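Long-range contacts in cell division control protein 13 (Saccharomyces cerevisiae, PDB 4HCE), which helps maintain telomeres, its OB2 domain forming a dimer that is required for productive binding of Stn1: residues V105-W110 / G119-S124; E20-G25 / D99-E104; P29-I34 / L82-D87. One frame throughout, in Å; residues are numbered along the deposited sequence.

Overall arrangement
All three contacts lie within the OB2 domain and touch the second subunit. Contacts 1 and 2 share strand 101-110. Contact 2 pairs the start of that strand with strand 16-27, and contact 1 pairs its later half with strand 120-129. Strand 101-110 thus has strand 16-27 on one edge and 120-129 on the other, which fits the closed strand order of an OB fold. The centres of contacts 1 and 2 are about 19 Å apart. Contact 3 joins the loop after strand 16-27 to the start of helix 86-92. Its centre is about 19 Å from that of contact 2 and 23 Å from that of contact 1. Contacts 1 and 3 lie on opposite sides of the chain centre.

Contact 1 (V105-W110 / G119-S124); sequences VERILW and GMAVWS
The indole of Trp123 is a wedge between Arg107 and Val105. Arg107 CD sits over the centre of the six-membered ring of Trp123, 3.8 Å from its centroid, in a CH-pi contact. The guanidinium reaches on over the five-membered ring, with CZ 4.3 Å from that centroid, a cation-pi contact. The two planes are 42° apart, so this is no flat stack. The arginine chain bends at chi2 (64°), which folds it over the indole. Ala121 CB touches the same side chain at NE, 3.8 Å away, and NE itself donates to Ala11 O. Val105 CG2 comes from the opposite side of the indole, 3.4 Å from Trp123 CE3. An alanine in place of Trp123 would probably open a gap between Arg107 and Val105 and leave the guanidinium without its pi partner.

On the sheet face that carries Ile108, Trp110, Val122 and Ser124, Val122 CG2 fits between Trp110 and Ile108. It touches Trp110 CB at 3.6 Å and also meets Ile108 CG1. Met120 runs alongside Trp110, and its CE lies 3.7 Å from Trp110 CZ3. Ile108 CD1 rests against Ser124 CB.

Under these side chains the backbones pair antiparallel. Glu106 with Ser124, Ile108 with Val122 and Trp110 with Met120 are hydrogen-bonded pairs. The Ile108 N to Val122 O bond is 2.9 Å long and nearly straight, at 167°.

The two strands form a beta hairpin in the OB sheet. Strand 65-69 adjoins strand 120-129, and Val122 packs on its Val68. Strand 16-27 is on the far side of strand 101-110, where Val105 meets Leu19. Leu109 and Ala121 both pack on Val57 of the second subunit, which places this hairpin at the dimer interface.

Contact 2 (E20-G25 / D99-E104); sequences EGKIVG and DRISVE
Asp99 meets Lys22 through its backbone. Its carbonyl O accepts a hydrogen bond from Lys22 NZ at 2.8 Å. Bends at chi3 and chi4 (67° and 76°) curl the lysine chain round this oxygen. Lys22 NZ also donates to Lys97 O and Leu94 O, so three carbonyls hold the ammonium.

Arg100 comes next and crosses Glu20 at about a right angle. NE donates to Glu20 OE1 at 2.7 Å, and the carboxylate offers its syn lone pair. NH2 makes a longer, weak bond to Glu20 OE2. The carboxylate and guanidinium planes are 31° apart, so the salt bridge is twisted. One guanidinium face is turned to Gly21, whose CA lies 3.5 Å from Arg100 NH2.

Ile101 pairs with Gly21 in an antiparallel hydrogen-bonded pair. Ile101 N to Gly21 O is 2.8 Å, and Gly21 N to Ile101 O is 2.9 Å. The chain turns a corner at Gly21, where a side chain would jam against the preceding carbonyl oxygen. Beyond that corner Ile23 CD1 lies 4.1 Å from Ile101 CG2, and both side chains pack on Ile128.

Ser102 faces Glu20 as a non-hydrogen-bonded pair, and Val103 carries on the pairing through Leu19.

The two strands are the first and fourth of the OB sheet, and their pairing closes its strand order. The chemistry is divided. The salt bridge joins two partly exposed residues, while the charge of the buried Lys22 is probably eased mainly by the three carbonyl dipoles, with the Asp99 carboxylate near but not touching.

Contact 3 (P29-I34 / L82-D87); sequences PQFASI and LNCQSD
Phe31 lays one face of its ring against Ser86. Ser86 CB is 3.8 Å from the ring centroid and 16° off the normal, a CH-pi contact displaced toward the rim. The same face also covers Ser86 N. Phe31 CG stands between its own backbone N and carbonyl carbon (chi1 51°), which brings the ring back over the start of the helix. Two hydrogen bonds join Phe31 and Ser86 beside the ring. Ser86 N donates to Phe31 O at 3.0 Å, and Phe31 N donates to Ser86 OG at 3.1 Å. Ser86 therefore uses both its amide and its hydroxyl oxygen on one residue.

Cys84 comes to the ring from another direction. Its carbonyl O lies at the ring edge, 3.8 Å from Phe31 CD1. Its sulfur is oblique to the ring, with SG 4.2 Å from Phe31 CE1, a loose sulfur-aromatic contact. SG also meets Ile34, whose CD1 is 3.8 Å away. Ile34 packs in turn on Ile75 and Cys76 of helix 72-79. Phe37 makes an edge-to-face contact with Phe31, and Met26 of strand 16-27 touches both Phe31 and Ser86.

Gln85 is the N-cap of helix 86-92, and Cys84 before it centres an inverse gamma turn. The Ser86 amide belongs to the first turn, where no helical carbonyl is available to it, and Phe31 O supplies an acceptor. The contact thus ties the loop between the first two strands of the OB fold to helix 86-92, the second of two helices between its third and fourth strands.

Contact 1 (V105-W110 / G119-S124)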
# COMPACT_ATOMS: atom_id res chain seq x y z
N VAL B 105 -12.04 12.23 3.06
CA VAL B 105 -11.16 11.20 3.57
C VAL B 105 -10.84 11.53 5.02
O VAL B 105 -10.82 12.71 5.41
CB VAL B 105 -9.88 11.00 2.72
CG1 VAL B 105 -10.25 10.52 1.32
CG2 VAL B 105 -9.05 12.28 2.63
N GLU B 106 -10.59 10.47 5.80
CA GLU B 106 -10.33 10.62 7.20
C GLU B 106 -9.07 9.86 7.56
O GLU B 106 -8.94 8.70 7.21
CB GLU B 106 -11.50 10.08 8.02
CG GLU B 106 -11.35 10.37 9.50
CD GLU B 106 -12.51 9.88 10.35
OE1 GLU B 106 -12.47 10.18 11.56
OE2 GLU B 106 -13.45 9.20 9.85
N ARG B 107 -8.17 10.54 8.26
CA ARG B 107 -6.92 9.99 8.70
C ARG B 107 -7.22 9.12 9.94
O ARG B 107 -7.67 9.64 10.98
CB ARG B 107 -5.97 11.14 9.09
CG ARG B 107 -4.52 10.74 9.23
CD ARG B 107 -4.03 10.29 7.86
NE ARG B 107 -2.59 10.21 7.81
CZ ARG B 107 -1.88 9.67 6.83
NH1 ARG B 107 -2.48 9.13 5.77
NH2 ARG B 107 -0.57 9.68 6.92
N ILE B 108 -6.97 7.82 9.82
CA ILE B 108 -7.25 6.88 10.92
C ILE B 108 -5.99 6.11 11.30
O ILE B 108 -5.05 5.99 10.51
CB ILE B 108 -8.38 5.87 10.56
CG1 ILE B 108 -8.01 5.05 9.31
CG2 ILE B 108 -9.73 6.57 10.39
CD1 ILE B 108 -8.83 3.78 9.17
N LEU B 109 -5.97 5.61 12.53
CA LEU B 109 -4.97 4.67 12.98
C LEU B 109 -5.56 3.31 12.66
O LEU B 109 -6.58 2.89 13.24
CB LEU B 109 -4.70 4.83 14.47
CG LEU B 109 -3.71 3.86 15.11
CD1 LEU B 109 -2.29 4.13 14.68
CD2 LEU B 109 -3.84 3.96 16.63
N TRP B 110 -4.94 2.66 11.69
CA TRP B 110 -5.46 1.45 11.15
C TRP B 110 -4.67 0.34 11.75
O TRP B 110 -3.53 0.08 11.37
CB TRP B 110 -5.33 1.50 9.64
CG TRP B 110 -5.82 0.26 8.93
CD1 TRP B 110 -6.93 -0.52 9.23
CD2 TRP B 110 -5.21 -0.37 7.75
NE1 TRP B 110 -7.04 -1.57 8.35
CE2 TRP B 110 -6.05 -1.53 7.44
CE3 TRP B 110 -4.10 -0.09 6.95
CZ2 TRP B 110 -5.76 -2.37 6.36
CZ3 TRP B 110 -3.83 -0.94 5.86
CH2 TRP B 110 -4.64 -2.05 5.58
N GLY B 119 0.09 -0.75 13.98
CA GLY B 119 -0.87 0.20 13.42
C GLY B 119 -0.17 1.23 12.56
O GLY B 119 0.97 1.63 12.84
N MET B 120 -0.81 1.66 11.48
CA MET B 120 -0.26 2.75 10.69
C MET B 120 -1.30 3.82 10.42
O MET B 120 -2.49 3.57 10.58
CB MET B 120 0.42 2.26 9.40
CG MET B 120 -0.34 1.22 8.60
SD MET B 120 0.83 0.32 7.56
CE MET B 120 -0.26 -0.95 6.92
N ALA B 121 -0.85 5.02 10.07
CA ALA B 121 -1.80 6.09 9.73
C ALA B 121 -2.10 5.98 8.26
O ALA B 121 -1.19 5.91 7.45
CB ALA B 121 -1.24 7.47 10.06
N VAL B 122 -3.37 5.92 7.91
CA VAL B 122 -3.78 5.84 6.52
C VAL B 122 -4.98 6.77 6.35
O VAL B 122 -5.60 7.18 7.34
CB VAL B 122 -4.17 4.40 6.11
CG1 VAL B 122 -2.97 3.45 6.22
CG2 VAL B 122 -5.32 3.89 6.96
N TRP B 123 -5.27 7.10 5.09
CA TRP B 123 -6.51 7.75 4.72
C TRP B 123 -7.58 6.72 4.49
O TRP B 123 -7.40 5.78 3.71
CB TRP B 123 -6.30 8.58 3.45
CG TRP B 123 -5.47 9.81 3.70
CD1 TRP B 123 -4.18 10.08 3.26
CD2 TRP B 123 -5.86 10.99 4.49
NE1 TRP B 123 -3.76 11.31 3.69
CE2 TRP B 123 -4.72 11.92 4.42
CE3 TRP B 123 -6.99 11.36 5.19
CZ2 TRP B 123 -4.75 13.15 5.06
CZ3 TRP B 123 -7.01 12.60 5.82
CH2 TRP B 123 -5.90 13.47 5.77
N SER B 124 -8.72 6.86 5.14
CA SER B 124 -9.84 6.00 4.80
C SER B 124 -11.00 6.77 4.19
O SER B 124 -11.16 7.94 4.46
CB SER B 124 -10.33 5.24 6.02
OG SER B 124 -10.89 6.17 6.91
O HOH W 1 -14.17 6.99 7.71

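Contact 2 (E20-G25 / D99-E104)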
# COMPACT_ATOMS: atom_id res chain seq x y z
N GLU B 20 -11.20 16.75 -4.42
CA GLU B 20 -11.93 16.71 -5.66
C GLU B 20 -10.95 16.43 -6.79
O GLU B 20 -9.81 16.90 -6.77
CB GLU B 20 -12.74 18.00 -5.89
CG GLU B 20 -13.71 17.90 -7.10
CD GLU B 20 -13.04 18.11 -8.47
OE1 GLU B 20 -13.67 17.79 -9.50
OE2 GLU B 20 -11.86 18.59 -8.52
N GLY B 21 -11.38 15.63 -7.77
CA GLY B 21 -10.49 15.20 -8.83
C GLY B 21 -10.99 13.89 -9.36
O GLY B 21 -12.19 13.74 -9.67
N LYS B 22 -10.08 12.93 -9.44
CA LYS B 22 -10.41 11.65 -10.02
C LYS B 22 -9.77 10.47 -9.31
O LYS B 22 -8.64 10.55 -8.78
CB LYS B 22 -10.13 11.64 -11.56
CG LYS B 22 -11.33 12.16 -12.40
CD LYS B 22 -11.42 11.67 -13.85
CE LYS B 22 -11.70 10.19 -13.99
NZ LYS B 22 -13.12 9.78 -13.74
N ILE B 23 -10.50 9.37 -9.27
CA ILE B 23 -9.88 8.11 -8.89
C ILE B 23 -9.25 7.58 -10.15
O ILE B 23 -9.94 7.37 -11.18
CB ILE B 23 -10.89 7.10 -8.34
CG1 ILE B 23 -11.53 7.67 -7.08
CG2 ILE B 23 -10.19 5.76 -8.05
CD1 ILE B 23 -12.86 7.03 -6.78
N VAL B 24 -7.94 7.38 -10.07
CA VAL B 24 -7.14 7.04 -11.23
C VAL B 24 -6.63 5.60 -11.14
O VAL B 24 -5.89 5.17 -12.00
CB VAL B 24 -5.96 8.01 -11.43
CG1 VAL B 24 -6.47 9.37 -11.83
CG2 VAL B 24 -5.11 8.11 -10.17
N GLY B 25 -7.01 4.87 -10.11
CA GLY B 25 -6.58 3.48 -9.99
C GLY B 25 -7.01 2.83 -8.70
O GLY B 25 -7.41 3.50 -7.73
N ASP B 99 -15.67 11.87 -15.80
CA ASP B 99 -16.48 12.33 -14.69
C ASP B 99 -15.70 12.51 -13.41
O ASP B 99 -15.03 11.60 -12.94
CB ASP B 99 -17.62 11.36 -14.42
CG ASP B 99 -18.49 11.13 -15.62
OD1 ASP B 99 -17.97 10.96 -16.75
OD2 ASP B 99 -19.72 11.12 -15.43
N ARG B 100 -15.84 13.69 -12.84
CA ARG B 100 -15.15 14.05 -11.64
C ARG B 100 -15.77 13.48 -10.38
O ARG B 100 -16.97 13.17 -10.33
CB ARG B 100 -14.99 15.56 -11.59
CG ARG B 100 -14.22 15.95 -12.84
CD ARG B 100 -13.71 17.33 -12.77
NE ARG B 100 -12.55 17.51 -11.89
CZ ARG B 100 -11.29 17.33 -12.24
NH1 ARG B 100 -10.97 16.82 -13.42
NH2 ARG B 100 -10.34 17.65 -11.36
N ILE B 101 -14.91 13.31 -9.38
CA ILE B 101 -15.27 12.66 -8.15
C ILE B 101 -14.90 13.56 -7.01
O ILE B 101 -13.91 14.30 -7.07
CB ILE B 101 -14.62 11.25 -8.04
CG1 ILE B 101 -15.54 10.21 -8.69
CG2 ILE B 101 -14.49 10.78 -6.60
CD1 ILE B 101 -15.19 9.85 -10.10
N SER B 102 -15.71 13.51 -5.96
CA SER B 102 -15.44 14.24 -4.76
C SER B 102 -15.47 13.27 -3.59
O SER B 102 -16.41 12.46 -3.46
CB SER B 102 -16.49 15.33 -4.59
OG SER B 102 -16.16 16.11 -3.46
N VAL B 103 -14.46 13.34 -2.72
CA VAL B 103 -14.36 12.43 -1.58
C VAL B 103 -14.08 13.19 -0.29
O VAL B 103 -13.45 14.26 -0.28
CB VAL B 103 -13.26 11.34 -1.79
CG1 VAL B 103 -13.56 10.45 -2.99
CG2 VAL B 103 -11.89 11.97 -1.95
N GLU B 104 -14.56 12.66 0.82
CA GLU B 104 -14.06 13.09 2.10
C GLU B 104 -13.26 11.94 2.63
O GLU B 104 -13.72 10.81 2.63
CB GLU B 104 -15.17 13.46 3.07
CG GLU B 104 -15.62 14.88 2.89
CD GLU B 104 -16.77 15.26 3.78
OE1 GLU B 104 -17.29 16.39 3.59
OE2 GLU B 104 -17.15 14.44 4.65

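Contact 3 (P29-I34 / L82-D87)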
# COMPACT_ATOMS: atom_id res chain seq x y z
N PRO B 29 -5.59 -4.29 -8.59
CA PRO B 29 -6.32 -3.84 -9.79
C PRO B 29 -7.27 -4.89 -10.37
O PRO B 29 -8.16 -4.55 -11.15
CB PRO B 29 -5.20 -3.50 -10.78
CG PRO B 29 -4.03 -4.34 -10.36
CD PRO B 29 -4.16 -4.56 -8.87
N GLN B 30 -7.07 -6.14 -9.98
CA GLN B 30 -7.92 -7.25 -10.40
C GLN B 30 -8.43 -8.04 -9.20
O GLN B 30 -7.68 -8.32 -8.26
CB GLN B 30 -7.12 -8.19 -11.30
CG GLN B 30 -7.32 -7.99 -12.79
CD GLN B 30 -6.92 -9.25 -13.54
OE1 GLN B 30 -7.72 -10.19 -13.68
NE2 GLN B 30 -5.67 -9.29 -14.00
N PHE B 31 -9.70 -8.43 -9.23
CA PHE B 31 -10.26 -9.28 -8.17
C PHE B 31 -11.65 -9.71 -8.60
O PHE B 31 -12.30 -9.00 -9.38
CB PHE B 31 -10.28 -8.59 -6.79
CG PHE B 31 -10.91 -7.21 -6.78
CD1 PHE B 31 -12.29 -7.04 -6.60
CD2 PHE B 31 -10.12 -6.07 -6.96
CE1 PHE B 31 -12.86 -5.77 -6.59
CE2 PHE B 31 -10.68 -4.80 -6.95
CZ PHE B 31 -12.07 -4.65 -6.78
N ALA B 32 -12.11 -10.83 -8.06
CA ALA B 32 -13.35 -11.45 -8.53
C ALA B 32 -14.52 -11.44 -7.53
O ALA B 32 -15.66 -11.53 -7.95
CB ALA B 32 -13.07 -12.86 -9.01
N SER B 33 -14.24 -11.35 -6.23
CA SER B 33 -15.30 -11.37 -5.23
C SER B 33 -14.85 -10.64 -3.98
O SER B 33 -13.68 -10.31 -3.85
CB SER B 33 -15.74 -12.81 -4.88
OG SER B 33 -15.03 -13.34 -3.75
N ILE B 34 -15.79 -10.41 -3.07
CA ILE B 34 -15.54 -9.84 -1.76
C ILE B 34 -14.55 -10.67 -0.93
O ILE B 34 -13.88 -10.13 -0.05
CB ILE B 34 -16.88 -9.64 -0.98
CG1 ILE B 34 -16.66 -8.80 0.29
CG2 ILE B 34 -17.55 -10.99 -0.65
CD1 ILE B 34 -16.22 -7.37 0.04
N LEU B 82 -22.76 -7.69 -4.62
CA LEU B 82 -23.06 -8.16 -5.98
C LEU B 82 -22.18 -7.51 -7.06
O LEU B 82 -22.13 -7.99 -8.18
CB LEU B 82 -24.55 -7.95 -6.32
CG LEU B 82 -25.57 -8.64 -5.40
CD1 LEU B 82 -27.00 -8.17 -5.66
CD2 LEU B 82 -25.48 -10.14 -5.54
N ASN B 83 -21.50 -6.41 -6.71
CA ASN B 83 -20.65 -5.66 -7.65
C ASN B 83 -19.16 -5.73 -7.36
O ASN B 83 -18.35 -5.06 -8.02
CB ASN B 83 -21.11 -4.20 -7.68
CG ASN B 83 -22.62 -4.09 -7.89
OD1 ASN B 83 -23.14 -4.56 -8.90
ND2 ASN B 83 -23.32 -3.50 -6.92
N CYS B 84 -18.78 -6.56 -6.39
CA CYS B 84 -17.41 -6.59 -5.93
C CYS B 84 -16.47 -7.42 -6.83
O CYS B 84 -15.82 -8.35 -6.37
CB CYS B 84 -17.36 -7.01 -4.46
SG CYS B 84 -15.74 -6.73 -3.71
N GLN B 85 -16.44 -7.06 -8.11
CA GLN B 85 -15.44 -7.50 -9.07
C GLN B 85 -14.77 -6.23 -9.62
O GLN B 85 -15.41 -5.16 -9.68
CB GLN B 85 -16.08 -8.33 -10.20
CG GLN B 85 -16.07 -7.61 -11.55
CD GLN B 85 -15.61 -8.51 -12.68
OE1 GLN B 85 -16.34 -9.39 -13.12
NE2 GLN B 85 -14.37 -8.29 -13.16
N SER B 86 -13.50 -6.32 -10.01
CA SER B 86 -12.74 -5.13 -10.36
C SER B 86 -13.30 -4.38 -11.59
O SER B 86 -13.32 -3.14 -11.60
CB SER B 86 -11.25 -5.42 -10.51
OG SER B 86 -11.00 -6.59 -11.29
N ASP B 87 -13.76 -5.10 -12.61
CA ASP B 87 -14.46 -4.46 -13.75
C ASP B 87 -15.64 -3.62 -13.32
O ASP B 87 -15.84 -2.53 -13.85
CB ASP B 87 -14.97 -5.50 -14.75
CG ASP B 87 -13.87 -6.09 -15.57
OD1 ASP B 87 -14.11 -7.12 -16.23
OD2 ASP B 87 -12.75 -5.52 -15.57